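Local coordinates for putative O-Methyltransferase (Corynebacterium glutamicum, PDB 3DR5), which probably transfers a methyl group from S-adenosyl-L-methionine to a hydroxyl oxygen of a substrate that is not known, at residues A199-P202 / G206-V209; R110-L115 / D128-V133; A148-L153 / R191-A196; V22-E27 / F101-Y106. One frame throughout, in Å; residues are numbered along the deposited sequence.

Interaction 1. Residues A199-P202 / G206-V209; sequences ARLP and GLTV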
loop_
_atom_site.group_PDB
_atom_site.type_symbol
_atom_site.label_atom_id
_atom_site.label_comp_id
_atom_site.label_asym_id
_atom_site.label_seq_id
_atom_site.Cartn_x
_atom_site.Cartn_y
_atom_site.Cartn_z
ATOM N N ALA A 199 -9.323 0.353 -0.584
ATOM C CA ALA A 199 -8.435 -0.101 -1.644
ATOM C C ALA A 199 -8.520 -1.626 -1.606
ATOM O O ALA A 199 -8.367 -2.232 -0.545
ATOM C CB ALA A 199 -6.988 0.362 -1.397
ATOM N N ARG A 200 -8.791 -2.245 -2.749
ATOM C CA ARG A 200 -8.887 -3.691 -2.828
ATOM C C ARG A 200 -7.838 -4.114 -3.850
ATOM O O ARG A 200 -7.904 -3.770 -5.029
ATOM C CB ARG A 200 -10.331 -4.079 -3.194
ATOM C CG ARG A 200 -11.273 -3.867 -1.989
ATOM C CD ARG A 200 -12.730 -4.078 -2.367
ATOM N NE ARG A 200 -13.165 -3.101 -3.359
ATOM C CZ ARG A 200 -14.176 -3.293 -4.193
ATOM N NH1 ARG A 200 -14.858 -4.433 -4.150
ATOM N NH2 ARG A 200 -14.475 -2.364 -5.090
ATOM N N LEU A 201 -6.875 -4.888 -3.369
ATOM C CA LEU A 201 -5.721 -5.273 -4.147
ATOM C C LEU A 201 -5.527 -6.754 -4.461
ATOM O O LEU A 201 -5.998 -7.608 -3.732
ATOM C CB LEU A 201 -4.497 -4.704 -3.417
ATOM C CG LEU A 201 -4.698 -3.258 -2.890
ATOM C CD1 LEU A 201 -3.559 -2.864 -1.929
ATOM C CD2 LEU A 201 -4.784 -2.279 -4.064
ATOM N N PRO A 202 -4.801 -7.056 -5.553
ATOM C CA PRO A 202 -4.524 -8.428 -5.995
ATOM C C PRO A 202 -3.436 -9.161 -5.202
ATOM O O PRO A 202 -2.500 -9.692 -5.785
ATOM C CB PRO A 202 -4.136 -8.240 -7.458
ATOM C CG PRO A 202 -3.370 -6.954 -7.425
ATOM C CD PRO A 202 -4.229 -6.070 -6.496
ATOM N N GLY A 206 -7.067 -11.677 -2.248
ATOM C CA GLY A 206 -7.758 -10.407 -2.406
ATOM C C GLY A 206 -7.775 -9.641 -1.097
ATOM O O GLY A 206 -8.525 -9.966 -0.186
ATOM N N LEU A 207 -6.957 -8.597 -1.026
ATOM C CA LEU A 207 -6.807 -7.789 0.170
ATOM C C LEU A 207 -7.664 -6.545 0.191
ATOM O O LEU A 207 -7.732 -5.820 -0.790
ATOM C CB LEU A 207 -5.333 -7.403 0.301
ATOM C CG LEU A 207 -4.811 -6.646 1.525
ATOM C CD1 LEU A 207 -4.684 -7.618 2.694
ATOM C CD2 LEU A 207 -3.456 -6.021 1.217
ATOM N N THR A 208 -8.333 -6.301 1.310
ATOM C CA THR A 208 -9.120 -5.088 1.429
ATOM C C THR A 208 -8.495 -4.238 2.527
ATOM O O THR A 208 -8.393 -4.669 3.685
ATOM C CB THR A 208 -10.595 -5.343 1.814
ATOM O OG1 THR A 208 -11.215 -6.176 0.830
ATOM C CG2 THR A 208 -11.355 -4.017 1.874
ATOM N N VAL A 209 -8.026 -3.053 2.163
ATOM C CA VAL A 209 -7.485 -2.166 3.169
ATOM C C VAL A 209 -8.374 -0.925 3.172
ATOM O O VAL A 209 -8.663 -0.320 2.137
ATOM C CB VAL A 209 -5.948 -1.844 2.947
ATOM C CG1 VAL A 209 -5.506 -2.303 1.595
ATOM C CG2 VAL A 209 -5.664 -0.380 3.201
#

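Interaction 2. Residues R110-L115 / D128-V133; sequences RVRFLL and DSYQLV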
loop_
_atom_site.group_PDB
_atom_site.type_symbol
_atom_site.label_atom_id
_atom_site.label_comp_id
_atom_site.label_asym_id
_atom_site.label_seq_id
_atom_site.Cartn_x
_atom_site.Cartn_y
_atom_site.Cartn_z
ATOM N N ARG A 110 8.331 -4.107 23.040
ATOM C CA ARG A 110 7.773 -3.687 21.758
ATOM C C ARG A 110 6.520 -4.471 21.369
ATOM O O ARG A 110 5.732 -4.026 20.538
ATOM C CB ARG A 110 8.811 -3.856 20.650
ATOM C CG ARG A 110 10.019 -2.936 20.717
ATOM C CD ARG A 110 9.619 -1.472 20.607
ATOM N NE ARG A 110 8.677 -1.178 19.522
ATOM C CZ ARG A 110 8.986 -1.145 18.229
ATOM N NH1 ARG A 110 10.222 -1.389 17.832
ATOM N NH2 ARG A 110 8.060 -0.820 17.335
ATOM N N VAL A 111 6.341 -5.634 21.980
ATOM C CA VAL A 111 5.201 -6.490 21.679
ATOM C C VAL A 111 4.303 -6.766 22.883
ATOM O O VAL A 111 4.748 -6.745 24.028
ATOM C CB VAL A 111 5.667 -7.843 21.097
ATOM C CG1 VAL A 111 4.488 -8.794 20.972
ATOM C CG2 VAL A 111 6.313 -7.636 19.726
ATOM N N ARG A 112 3.036 -7.037 22.599
ATOM C CA ARG A 112 2.056 -7.330 23.621
ATOM C C ARG A 112 1.130 -8.410 23.060
ATOM O O ARG A 112 0.548 -8.235 21.983
ATOM C CB ARG A 112 1.279 -6.043 23.927
ATOM C CG ARG A 112 0.045 -6.207 24.769
ATOM C CD ARG A 112 -1.015 -5.226 24.291
ATOM N NE ARG A 112 -1.581 -4.444 25.383
ATOM C CZ ARG A 112 -2.461 -3.460 25.219
ATOM N NH1 ARG A 112 -2.887 -3.129 24.003
ATOM N NH2 ARG A 112 -2.916 -2.811 26.278
ATOM N N PHE A 113 0.988 -9.523 23.774
ATOM C CA PHE A 113 0.113 -10.582 23.292
ATOM C C PHE A 113 -1.136 -10.723 24.158
ATOM O O PHE A 113 -1.055 -10.866 25.380
ATOM C CB PHE A 113 0.850 -11.925 23.230
ATOM C CG PHE A 113 0.269 -12.887 22.216
ATOM C CD1 PHE A 113 0.929 -13.136 21.012
ATOM C CD2 PHE A 113 -0.957 -13.502 22.443
ATOM C CE1 PHE A 113 0.367 -13.976 20.043
ATOM C CE2 PHE A 113 -1.527 -14.345 21.490
ATOM C CZ PHE A 113 -0.865 -14.584 20.284
ATOM N N LEU A 114 -2.298 -10.668 23.524
ATOM C CA LEU A 114 -3.553 -10.817 24.252
ATOM C C LEU A 114 -4.172 -12.175 23.885
ATOM O O LEU A 114 -4.707 -12.356 22.783
ATOM C CB LEU A 114 -4.531 -9.677 23.904
ATOM C CG LEU A 114 -3.991 -8.241 23.982
ATOM C CD1 LEU A 114 -5.086 -7.249 23.616
ATOM C CD2 LEU A 114 -3.474 -7.962 25.386
ATOM N N LEU A 115 -4.079 -13.124 24.818
ATOM C CA LEU A 115 -4.626 -14.471 24.649
ATOM C C LEU A 115 -6.150 -14.371 24.739
ATOM O O LEU A 115 -6.744 -14.653 25.787
ATOM C CB LEU A 115 -4.140 -15.393 25.772
ATOM C CG LEU A 115 -3.283 -16.632 25.507
ATOM C CD1 LEU A 115 -3.589 -17.649 26.617
ATOM C CD2 LEU A 115 -3.586 -17.249 24.136
ATOM N N ASP A 128 -9.554 5.207 19.028
ATOM C CA ASP A 128 -8.716 6.224 18.390
ATOM C C ASP A 128 -7.260 6.189 18.833
ATOM O O ASP A 128 -6.633 7.237 19.009
ATOM C CB ASP A 128 -9.325 7.600 18.708
ATOM C CG ASP A 128 -8.781 8.720 17.828
ATOM O OD1 ASP A 128 -8.653 8.503 16.605
ATOM O OD2 ASP A 128 -8.498 9.825 18.354
ATOM N N SER A 129 -6.710 4.994 18.994
ATOM C CA SER A 129 -5.334 4.872 19.456
ATOM C C SER A 129 -4.405 4.078 18.550
ATOM O O SER A 129 -3.202 4.020 18.795
ATOM C CB SER A 129 -5.313 4.229 20.837
ATOM O OG SER A 129 -5.462 5.173 21.874
ATOM N N TYR A 130 -4.945 3.483 17.496
ATOM C CA TYR A 130 -4.136 2.657 16.626
ATOM C C TYR A 130 -4.028 3.165 15.199
ATOM O O TYR A 130 -5.003 3.627 14.613
ATOM C CB TYR A 130 -4.690 1.229 16.666
ATOM C CG TYR A 130 -4.617 0.613 18.053
ATOM C CD1 TYR A 130 -3.448 -0.009 18.498
ATOM C CD2 TYR A 130 -5.677 0.745 18.955
ATOM C CE1 TYR A 130 -3.334 -0.496 19.801
ATOM C CE2 TYR A 130 -5.577 0.264 20.260
ATOM C CZ TYR A 130 -4.394 -0.350 20.678
ATOM O OH TYR A 130 -4.288 -0.829 21.967
ATOM N N GLN A 131 -2.822 3.057 14.648
ATOM C CA GLN A 131 -2.528 3.507 13.293
ATOM C C GLN A 131 -2.637 2.394 12.248
ATOM O O GLN A 131 -2.702 2.664 11.045
ATOM C CB GLN A 131 -1.114 4.079 13.243
ATOM C CG GLN A 131 -0.037 2.983 13.317
ATOM C CD GLN A 131 1.348 3.505 13.661
ATOM O OE1 GLN A 131 2.188 3.701 12.783
ATOM N NE2 GLN A 131 1.586 3.747 14.942
ATOM N N LEU A 132 -2.653 1.146 12.699
ATOM C CA LEU A 132 -2.709 0.025 11.766
ATOM C C LEU A 132 -3.265 -1.234 12.418
ATOM O O LEU A 132 -2.856 -1.617 13.516
ATOM C CB LEU A 132 -1.300 -0.259 11.211
ATOM C CG LEU A 132 -1.069 -1.496 10.323
ATOM C CD1 LEU A 132 -1.767 -1.303 8.980
ATOM C CD2 LEU A 132 0.428 -1.727 10.112
ATOM N N VAL A 133 -4.207 -1.873 11.737
ATOM C CA VAL A 133 -4.791 -3.101 12.232
ATOM C C VAL A 133 -4.842 -4.116 11.091
ATOM O O VAL A 133 -5.408 -3.859 10.026
ATOM C CB VAL A 133 -6.218 -2.865 12.800
ATOM C CG1 VAL A 133 -6.821 -4.188 13.286
ATOM C CG2 VAL A 133 -6.156 -1.857 13.947
#

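Interaction 3. Residues A148-L153 / R191-A196; sequences AAWPLL and RSIEGA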
loop_
_atom_site.group_PDB
_atom_site.type_symbol
_atom_site.label_atom_id
_atom_site.label_comp_id
_atom_site.label_asym_id
_atom_site.label_seq_id
_atom_site.Cartn_x
_atom_site.Cartn_y
_atom_site.Cartn_z
ATOM N N ALA A 148 -15.592 -3.547 15.025
ATOM C CA ALA A 148 -14.757 -3.567 16.222
ATOM C C ALA A 148 -13.493 -2.736 16.043
ATOM O O ALA A 148 -13.092 -1.990 16.933
ATOM C CB ALA A 148 -14.385 -5.009 16.579
ATOM N N ALA A 149 -12.862 -2.868 14.884
ATOM C CA ALA A 149 -11.627 -2.154 14.619
ATOM C C ALA A 149 -11.771 -0.665 14.316
ATOM O O ALA A 149 -10.950 0.147 14.755
ATOM C CB ALA A 149 -10.867 -2.852 13.484
ATOM N N TRP A 150 -12.815 -0.295 13.584
ATOM C CA TRP A 150 -12.985 1.104 13.192
ATOM C C TRP A 150 -12.807 2.129 14.299
ATOM O O TRP A 150 -12.029 3.079 14.150
ATOM C CB TRP A 150 -14.336 1.319 12.496
ATOM C CG TRP A 150 -14.324 2.516 11.572
ATOM C CD1 TRP A 150 -15.068 3.652 11.690
ATOM C CD2 TRP A 150 -13.501 2.694 10.408
ATOM N NE1 TRP A 150 -14.763 4.527 10.671
ATOM C CE2 TRP A 150 -13.807 3.963 9.869
ATOM C CE3 TRP A 150 -12.542 1.899 9.764
ATOM C CZ2 TRP A 150 -13.176 4.465 8.720
ATOM C CZ3 TRP A 150 -11.917 2.395 8.619
ATOM C CH2 TRP A 150 -12.243 3.664 8.108
ATOM N N PRO A 151 -13.509 1.951 15.426
ATOM C CA PRO A 151 -13.374 2.914 16.522
ATOM C C PRO A 151 -11.947 3.041 17.052
ATOM O O PRO A 151 -11.543 4.107 17.504
ATOM C CB PRO A 151 -14.312 2.364 17.602
ATOM C CG PRO A 151 -15.289 1.520 16.853
ATOM C CD PRO A 151 -14.472 0.886 15.760
ATOM N N LEU A 152 -11.189 1.948 16.998
ATOM C CA LEU A 152 -9.815 1.933 17.506
ATOM C C LEU A 152 -8.829 2.647 16.585
ATOM O O LEU A 152 -7.794 3.147 17.021
ATOM C CB LEU A 152 -9.356 0.491 17.721
ATOM C CG LEU A 152 -10.270 -0.443 18.532
ATOM C CD1 LEU A 152 -9.788 -1.898 18.414
ATOM C CD2 LEU A 152 -10.295 0.001 19.989
ATOM N N LEU A 153 -9.167 2.695 15.304
ATOM C CA LEU A 153 -8.317 3.324 14.297
ATOM C C LEU A 153 -8.270 4.826 14.345
ATOM O O LEU A 153 -9.293 5.469 14.545
ATOM C CB LEU A 153 -8.764 2.931 12.896
ATOM C CG LEU A 153 -8.228 1.663 12.236
ATOM C CD1 LEU A 153 -8.842 1.528 10.841
ATOM C CD2 LEU A 153 -6.686 1.736 12.141
ATOM N N ARG A 191 -17.739 -0.912 1.626
ATOM C CA ARG A 191 -17.837 0.136 0.616
ATOM C C ARG A 191 -18.923 1.172 0.910
ATOM O O ARG A 191 -19.053 2.164 0.197
ATOM C CB ARG A 191 -18.071 -0.490 -0.758
ATOM C CG ARG A 191 -16.842 -1.189 -1.343
ATOM C CD ARG A 191 -17.239 -2.192 -2.413
ATOM N NE ARG A 191 -18.507 -1.814 -3.022
ATOM C CZ ARG A 191 -19.466 -2.672 -3.345
ATOM N NH1 ARG A 191 -19.313 -3.970 -3.118
ATOM N NH2 ARG A 191 -20.584 -2.229 -3.894
ATOM N N SER A 192 -19.680 0.950 1.978
ATOM C CA SER A 192 -20.759 1.853 2.351
ATOM C C SER A 192 -20.368 2.823 3.460
ATOM O O SER A 192 -21.039 3.838 3.660
ATOM C CB SER A 192 -21.980 1.052 2.816
ATOM O OG SER A 192 -21.865 0.673 4.188
ATOM N N ILE A 193 -19.291 2.528 4.184
ATOM C CA ILE A 193 -18.916 3.392 5.286
ATOM C C ILE A 193 -18.337 4.712 4.813
ATOM O O ILE A 193 -17.614 4.773 3.827
ATOM C CB ILE A 193 -17.998 2.631 6.298
ATOM C CG1 ILE A 193 -16.922 3.548 6.842
ATOM C CG2 ILE A 193 -17.448 1.374 5.669
ATOM C CD1 ILE A 193 -15.602 2.846 7.056
ATOM N N GLU A 194 -18.678 5.771 5.539
ATOM C CA GLU A 194 -18.275 7.119 5.184
ATOM C C GLU A 194 -16.985 7.596 5.829
ATOM O O GLU A 194 -16.682 7.245 6.966
ATOM C CB GLU A 194 -19.422 8.074 5.522
ATOM C CG GLU A 194 -19.512 9.319 4.652
ATOM C CD GLU A 194 -20.226 9.071 3.335
ATOM O OE1 GLU A 194 -20.961 8.064 3.236
ATOM O OE2 GLU A 194 -20.065 9.894 2.407
ATOM N N GLY A 195 -16.238 8.408 5.093
ATOM C CA GLY A 195 -14.982 8.899 5.612
ATOM C C GLY A 195 -13.955 7.779 5.625
ATOM O O GLY A 195 -13.055 7.752 6.466
ATOM N N ALA A 196 -14.104 6.830 4.702
ATOM C CA ALA A 196 -13.177 5.698 4.584
ATOM C C ALA A 196 -12.618 5.630 3.182
ATOM O O ALA A 196 -13.336 5.893 2.209
ATOM C CB ALA A 196 -13.872 4.383 4.875
HETATM O O HOH W 1 -15.262 6.988 10.031
#

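Interaction 4. Residues V22-E27 / F101-Y106; sequences VARARE and FREAGY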
loop_
_atom_site.group_PDB
_atom_site.type_symbol
_atom_site.label_atom_id
_atom_site.label_comp_id
_atom_site.label_asym_id
_atom_site.label_seq_id
_atom_site.Cartn_x
_atom_site.Cartn_y
_atom_site.Cartn_z
ATOM N N VAL A 22 12.380 -13.862 9.501
ATOM C CA VAL A 22 11.170 -13.945 8.684
ATOM C C VAL A 22 11.002 -15.328 8.064
ATOM O O VAL A 22 9.899 -15.876 8.037
ATOM C CB VAL A 22 11.176 -12.885 7.549
ATOM C CG1 VAL A 22 10.047 -13.184 6.546
ATOM C CG2 VAL A 22 11.011 -11.487 8.136
ATOM N N ALA A 23 12.097 -15.892 7.562
ATOM C CA ALA A 23 12.048 -17.216 6.950
ATOM C C ALA A 23 11.644 -18.253 8.006
ATOM O O ALA A 23 10.904 -19.185 7.717
ATOM C CB ALA A 23 13.409 -17.571 6.353
ATOM N N ARG A 24 12.137 -18.083 9.227
ATOM C CA ARG A 24 11.822 -19.001 10.313
ATOM C C ARG A 24 10.320 -18.928 10.619
ATOM O O ARG A 24 9.655 -19.962 10.768
ATOM C CB ARG A 24 12.665 -18.634 11.547
ATOM C CG ARG A 24 12.337 -19.399 12.814
ATOM C CD ARG A 24 12.471 -20.902 12.635
ATOM N NE ARG A 24 12.881 -21.537 13.885
ATOM C CZ ARG A 24 12.468 -22.732 14.285
ATOM N NH1 ARG A 24 11.627 -23.424 13.532
ATOM N NH2 ARG A 24 12.890 -23.227 15.441
ATOM N N ALA A 25 9.787 -17.710 10.703
ATOM C CA ALA A 25 8.368 -17.518 10.983
ATOM C C ALA A 25 7.484 -18.089 9.868
ATOM O O ALA A 25 6.375 -18.571 10.132
ATOM C CB ALA A 25 8.071 -16.031 11.190
ATOM N N ARG A 26 7.972 -18.040 8.630
ATOM C CA ARG A 26 7.228 -18.568 7.487
ATOM C C ARG A 26 7.280 -20.102 7.517
ATOM O O ARG A 26 6.322 -20.776 7.137
ATOM C CB ARG A 26 7.832 -18.047 6.179
ATOM C CG ARG A 26 6.956 -18.277 4.958
ATOM C CD ARG A 26 7.426 -17.425 3.787
ATOM N NE ARG A 26 7.049 -16.018 3.918
ATOM C CZ ARG A 26 5.800 -15.572 3.810
ATOM N NH1 ARG A 26 4.816 -16.427 3.569
ATOM N NH2 ARG A 26 5.539 -14.275 3.930
ATOM N N GLU A 27 8.400 -20.656 7.970
ATOM C CA GLU A 27 8.533 -22.104 8.071
ATOM C C GLU A 27 7.618 -22.573 9.205
ATOM O O GLU A 27 6.865 -23.538 9.049
ATOM C CB GLU A 27 9.980 -22.490 8.382
ATOM C CG GLU A 27 10.561 -23.508 7.411
ATOM C CD GLU A 27 9.884 -24.866 7.498
ATOM O OE1 GLU A 27 8.802 -25.048 6.897
ATOM O OE2 GLU A 27 10.441 -25.749 8.183
ATOM N N PHE A 101 9.652 -13.380 17.917
ATOM C CA PHE A 101 10.063 -12.015 18.214
ATOM C C PHE A 101 11.358 -12.089 19.020
ATOM O O PHE A 101 12.301 -11.345 18.768
ATOM C CB PHE A 101 8.965 -11.279 18.997
ATOM C CG PHE A 101 7.677 -11.115 18.232
ATOM C CD1 PHE A 101 7.694 -10.859 16.857
ATOM C CD2 PHE A 101 6.451 -11.231 18.874
ATOM C CE1 PHE A 101 6.504 -10.706 16.142
ATOM C CE2 PHE A 101 5.256 -11.084 18.168
ATOM C CZ PHE A 101 5.280 -10.832 16.799
ATOM N N ARG A 102 11.406 -12.999 19.990
ATOM C CA ARG A 102 12.599 -13.181 20.818
ATOM C C ARG A 102 13.806 -13.511 19.918
ATOM O O ARG A 102 14.868 -12.902 20.061
ATOM C CB ARG A 102 12.395 -14.333 21.801
ATOM C CG ARG A 102 13.513 -14.504 22.833
ATOM C CD ARG A 102 13.820 -15.978 23.110
ATOM N NE ARG A 102 12.636 -16.831 23.005
ATOM C CZ ARG A 102 11.550 -16.710 23.764
ATOM N NH1 ARG A 102 11.493 -15.770 24.698
ATOM N NH2 ARG A 102 10.515 -17.519 23.578
ATOM N N GLU A 103 13.642 -14.473 19.003
ATOM C CA GLU A 103 14.720 -14.885 18.104
ATOM C C GLU A 103 15.157 -13.729 17.211
ATOM O O GLU A 103 16.361 -13.508 17.038
ATOM C CB GLU A 103 14.288 -16.128 17.307
ATOM C CG GLU A 103 14.567 -17.410 18.086
ATOM C CD GLU A 103 13.575 -18.496 17.764
ATOM O OE1 GLU A 103 13.192 -18.622 16.578
ATOM O OE2 GLU A 103 13.181 -19.227 18.694
ATOM N N ALA A 104 14.194 -13.006 16.635
ATOM C CA ALA A 104 14.538 -11.805 15.883
ATOM C C ALA A 104 15.080 -10.954 17.072
ATOM O O ALA A 104 14.819 -11.260 18.248
ATOM C CB ALA A 104 13.294 -11.164 15.304
ATOM N N GLY A 105 15.782 -9.865 16.809
ATOM C CA GLY A 105 16.348 -9.112 17.921
ATOM C C GLY A 105 15.454 -8.195 18.703
ATOM O O GLY A 105 15.931 -7.252 19.335
ATOM N N TYR A 106 14.174 -8.535 18.743
ATOM C CA TYR A 106 13.196 -7.688 19.402
ATOM C C TYR A 106 12.969 -7.734 20.896
ATOM O O TYR A 106 12.812 -8.796 21.470
ATOM C CB TYR A 106 11.852 -7.828 18.694
ATOM C CG TYR A 106 11.782 -7.223 17.294
ATOM C CD1 TYR A 106 11.744 -5.838 17.109
ATOM C CD2 TYR A 106 11.759 -8.037 16.157
ATOM C CE1 TYR A 106 11.692 -5.281 15.829
ATOM C CE2 TYR A 106 11.714 -7.488 14.876
ATOM C CZ TYR A 106 11.678 -6.113 14.721
ATOM O OH TYR A 106 11.627 -5.575 13.457
#

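Interaction 1. Residues A199-P202 / G206-V209
Arg200 and Thr208 face each other as a non-hydrogen-bonded pair between two antiparallel strands, and their side chains lie side by side, pointing the same way. From CB outward, the arginine first passes Leu207 O, 3.9 Å from Arg200 CB. Arg200 CG is the atom that meets the threonine, 3.6 Å from Thr208 OG1 and slightly farther from Thr208 CG2. CD only skirts OG1. The chain then bends at chi3 (-63°), and the guanidinium leaves the pair. Its NH1 forms a salt bridge with Asp187, and NH2 makes a weak hydrogen bond to Thr16 of the second subunit.

Hydrogen-bonded pairs stand before and after this one. Ala199 and Val209 exchange two backbone bonds, with Val209 N 2.9 Å from Ala199 O. Leu201 and Leu207 exchange two more, Leu201 N giving to Leu207 O at 2.9 Å. Between them, Arg200 CA makes a close CA-H...O contact of 3.2 Å with Leu207 O.

On the other face, Leu201 CD1 packs on Val209 CG1 at 4.1 Å. Leu44 of helix 39-51 touches both leucines, and Met40 of the second subunit touches Leu201. Arg200 N is bonded to Gln43 of that subunit, so the edge strand also serves the dimer. Strand 207-212 runs antiparallel between 157-161 and edge strand 196-201. This hairpin, closing an otherwise parallel Rossmann-like sheet, is characteristic of class I methyltransferases.

Interaction 2. Residues R110-L115 / D128-V133
Arg112 reaches from strand 111-114 to the phenol oxygen of Tyr130, and this one pair carries the contact. Arg112 NH1 lies 3.4 Å from Tyr130 OH. The N-H...O angle is only 136°, so the hydrogen bond is weak. The two side chains cross at about a right angle, and the planes of guanidinium and ring are 34° apart. The hydroxyl lies at the edge of the guanidinium, in its plane, so OH and not the ring face meets the arginine. Long side chains are needed, because Arg112 CA and Tyr130 CA are 13.7 Å apart. The first torsion of Arg112 (chi1 169°) sends the chain out from the strand, and bends at chi2 and chi3 bring NH1 to the hydroxyl.

The two ends differ in their surroundings. The tyrosine is buried. Its side chain packs on Ile61 of strand 59-63 and on Thr58, and Leu152 of helix 142-152 also touches it. The arginine is exposed, and its side chain also touches Leu125. Its NH1 has a second weak hydrogen bond, to Thr85 OG1, so two feeble bonds share this nitrogen. The firm end is therefore the ring, and the loose end is the guanidinium.

Strand 111-114 is the outermost strand at its end of the sheet. Strands 83-87 and 59-63 lie between it and strand 130-135, so the contact spans two intervening strands, while helix 91-103 packs on Val111 and Phe113.

Interaction 3. Residues A148-L153 / R191-A196
Trp150 lays one face of its indole against the CD1 methyl of Ile193. The methyl stands 3.5 Å from the centroid of the six-membered ring and 19° off its normal, a clear CH-pi contact. It sits offset toward the rim, and CZ2 is the nearest ring atom, 3.4 Å from Ile193 CD1. The two side chains come from opposite directions. With chi1 at -155°, CG of the tryptophan is anti to the backbone N, which carries the ring off the helix toward the loop. Ala196 adds its CB, 3.7 Å from Trp150 CH2, in an oblique approach.

In the Rossmann-like methyltransferase fold this contact ties the end of helix 142-152 to the loop between helix 178-190 and edge strand 196-201. Lys212 of strand 207-212 makes a cation-pi contact with the same indole and also bonds to Trp150 O. Val210 of that strand touches both Trp150 and Ala196.

The polar edge of the ring works through water. Trp150 NE1 donates to a water 2.6 Å away, lying in the ring plane. That water gives a weak bond to Glu194 O at 3.4 Å. Gly195 O lies at the ring edge too, 4.0 Å from Trp150 CZ2.

Interaction 4. Residues V22-E27 / F101-Y106
The guanidinium of Arg24 and the carboxylate of Glu103 have planes 21° apart, yet they do not stack. Glu103 OE1 approaches the guanidinium obliquely. Here helix 20-31, from the N-terminal part of the chain, meets the C-terminal end of helix 91-103, one of the helices of the Rossmann-like methyltransferase fold. Both side chains are exposed.

The ion pair is long, with Arg24 NE 4.0 Å from Glu103 OE1. At that distance it probably adds a diffuse attraction more than a directed bond. The stronger partner of the arginine is on its own helix, where NH1 forms a salt bridge with Asp28. The arginine thus has two acidic partners, Asp28 at NH1 and, more loosely, Glu103 at NE.

The side chains cross obliquely. A chi1 of 173° extends Arg24 from its helix toward Glu103, and the bends at chi2 and chi3 then set the course of the chain so that both CG and NE come near the carboxylate. Arg24 and Ala25 also pack on Leu100 of helix 91-103. The nearest CA atoms, those of Arg24 and Glu103, remain 9.3 Å apart. The closest atoms across the pair are Arg24 CG and Glu103 OE1, 3.9 Å apart.

Interaction 1 is the buried one, built on regular backbone hydrogen bonds. Interaction 2 is partly buried, and interactions 3 and 4 lie at the surface. Interactions 1 and 2 reach the same sheet on opposite sides of the chain's centre, about 22 Å apart between centres. Interaction 3 relies on an aromatic face and a water, whereas interactions 2 and 4 each use one arginine in a weak or long polar pair. Some neighbours touch. Tyr130 N probably bonds to Leu152 O between interactions 2 and 3, Val111 packs on Phe101 between 2 and 4, and Arg200 touches Arg191 between 1 and 3. Interactions 3 and 4 are farthest apart.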